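Local coordinates for protein ditrans,polycis-undecaprenyl-diphosphate synthase ((2E,6E)-farnesyl-diphosphate specific) (Acinetobacter baumannii, PDB 6ACS) that probably condenses isopentenyl diphosphate units one after another onto farnesyl diphosphate to make undecaprenyl diphosphate, the lipid carrier precursor for bacterial cell wall polysaccharides, at residues 211-214 against 215-218. Numbering follows the deposited sequence.
Sequences TLWP and EFTV
W213 and F216 pack against each other through their aromatic rings, the closest atoms being CZ3 of W213 and CD2 of F216, 3.5 Å apart. The planes are nearly parallel, 19° apart, but slid so far that little of one covers the other, with the centroid of the tryptophan's six-membered ring 5.4 Å from that of the phenylalanine. Both side chains have CG anti to their own backbone N, which brings the two rings together against T187; F216, flat and apolar, suits this buried place. W213, whose broad indole is largely apolar, also reaches I15 and M17 of strand 12-17. At the edge of the F216 ring, near its plane, sits CG2 of T211, 4.2 Å from CD1; OG1 of T211 is hydrogen-bonded to OE2 of E220.

The backbone makes a short 3-10 turn in the loop joining strand 205-208, at the border of the parallel sheet, to helix 218-235. W213 also hydrogen-bonds through its backbone to D18, the predicted magnesium-binding active-site residue, consistent with a turn flanking the substrate site. Its i to i+3 bonds run from E215 N to L212 O (2.9 Å) and from F216 N to W213 O (2.9 Å, nearly straight at 165°). P214 suits the early part of this turn, its ring restricting phi where no N-H is required. A water donates to both P214 O and F216 O, bridging the turn's exit. T217 follows as N-cap: its hydroxyl can accept an N-H at the helix start, and OG1 is hydrogen-bonded to E220 N.

E215, charged and suitably solvent-exposed, extends alongside L212, with OE1 3.8 Å from the leucine's CB.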
loop_
_atom_site.group_PDB
_atom_site.type_symbol
_atom_site.label_atom_id
_atom_site.label_comp_id
_atom_site.label_asym_id
_atom_site.label_seq_id
_atom_site.Cartn_x
_atom_site.Cartn_y
_atom_site.Cartn_z
ATOM N N THR B 211 -5.401 15.141 14.517
ATOM C CA THR B 211 -6.039 16.383 14.104
ATOM C C THR B 211 -7.116 16.106 13.066
ATOM O O THR B 211 -6.881 15.379 12.098
ATOM C CB THR B 211 -4.990 17.338 13.528
ATOM O OG1 THR B 211 -3.999 17.649 14.523
ATOM C CG2 THR B 211 -5.642 18.615 13.012
ATOM N N LEU B 212 -8.314 16.654 13.281
ATOM C CA LEU B 212 -9.360 16.544 12.273
ATOM C C LEU B 212 -9.057 17.498 11.124
ATOM O O LEU B 212 -8.518 18.587 11.336
ATOM C CB LEU B 212 -10.732 16.857 12.876
ATOM C CG LEU B 212 -11.110 16.036 14.110
ATOM C CD1 LEU B 212 -12.514 16.417 14.643
ATOM C CD2 LEU B 212 -11.021 14.536 13.816
ATOM N N TRP B 213 -9.408 17.085 9.897
ATOM C CA TRP B 213 -9.057 17.871 8.714
ATOM C C TRP B 213 -9.455 19.343 8.795
ATOM O O TRP B 213 -8.625 20.193 8.433
ATOM C CB TRP B 213 -9.639 17.248 7.435
ATOM C CG TRP B 213 -9.295 18.070 6.212
ATOM C CD1 TRP B 213 -10.150 18.831 5.459
ATOM C CD2 TRP B 213 -7.997 18.252 5.645
ATOM N NE1 TRP B 213 -9.463 19.453 4.447
ATOM C CE2 TRP B 213 -8.138 19.118 4.541
ATOM C CE3 TRP B 213 -6.726 17.757 5.955
ATOM C CZ2 TRP B 213 -7.065 19.493 3.750
ATOM C CZ3 TRP B 213 -5.658 18.139 5.161
ATOM C CH2 TRP B 213 -5.834 18.991 4.076
ATOM N N PRO B 214 -10.671 19.721 9.222
ATOM C CA PRO B 214 -11.004 21.161 9.265
ATOM C C PRO B 214 -10.079 21.968 10.148
ATOM O O PRO B 214 -9.979 23.190 9.973
ATOM C CB PRO B 214 -12.446 21.180 9.786
ATOM C CG PRO B 214 -12.993 19.851 9.464
ATOM C CD PRO B 214 -11.842 18.893 9.571
ATOM N N GLU B 215 -9.396 21.330 11.091
ATOM C CA GLU B 215 -8.471 22.011 11.976
ATOM C C GLU B 215 -7.022 21.807 11.562
ATOM O O GLU B 215 -6.121 22.217 12.297
ATOM C CB GLU B 215 -8.683 21.531 13.410
ATOM C CG GLU B 215 -9.901 22.128 14.068
ATOM C CD GLU B 215 -10.465 21.233 15.149
ATOM O OE1 GLU B 215 -10.283 20.002 15.050
ATOM O OE2 GLU B 215 -11.083 21.759 16.102
ATOM N N PHE B 216 -6.773 21.173 10.415
ATOM C CA PHE B 216 -5.402 20.943 9.982
ATOM C C PHE B 216 -4.813 22.261 9.494
ATOM O O PHE B 216 -5.450 22.983 8.724
ATOM C CB PHE B 216 -5.369 19.880 8.878
ATOM C CG PHE B 216 -3.996 19.335 8.590
ATOM C CD1 PHE B 216 -3.333 18.555 9.527
ATOM C CD2 PHE B 216 -3.374 19.590 7.372
ATOM C CE1 PHE B 216 -2.063 18.044 9.262
ATOM C CE2 PHE B 216 -2.107 19.073 7.096
ATOM C CZ PHE B 216 -1.453 18.300 8.045
ATOM N N THR B 217 -3.616 22.598 9.973
ATOM C CA THR B 217 -3.017 23.896 9.694
ATOM C C THR B 217 -1.745 23.714 8.882
ATOM O O THR B 217 -1.158 22.626 8.842
ATOM C CB THR B 217 -2.680 24.664 10.986
ATOM O OG1 THR B 217 -1.762 23.887 11.768
ATOM C CG2 THR B 217 -3.957 24.913 11.810
ATOM N N VAL B 218 -1.333 24.794 8.216
ATOM C CA VAL B 218 -0.048 24.764 7.519
ATOM C C VAL B 218 1.091 24.576 8.512
ATOM O O VAL B 218 2.134 24.009 8.164
ATOM C CB VAL B 218 0.134 26.015 6.629
ATOM C CG1 VAL B 218 0.390 27.265 7.446
ATOM C CG2 VAL B 218 1.259 25.780 5.616
HETATM O O HOH W 1 -7.631 24.887 9.754
#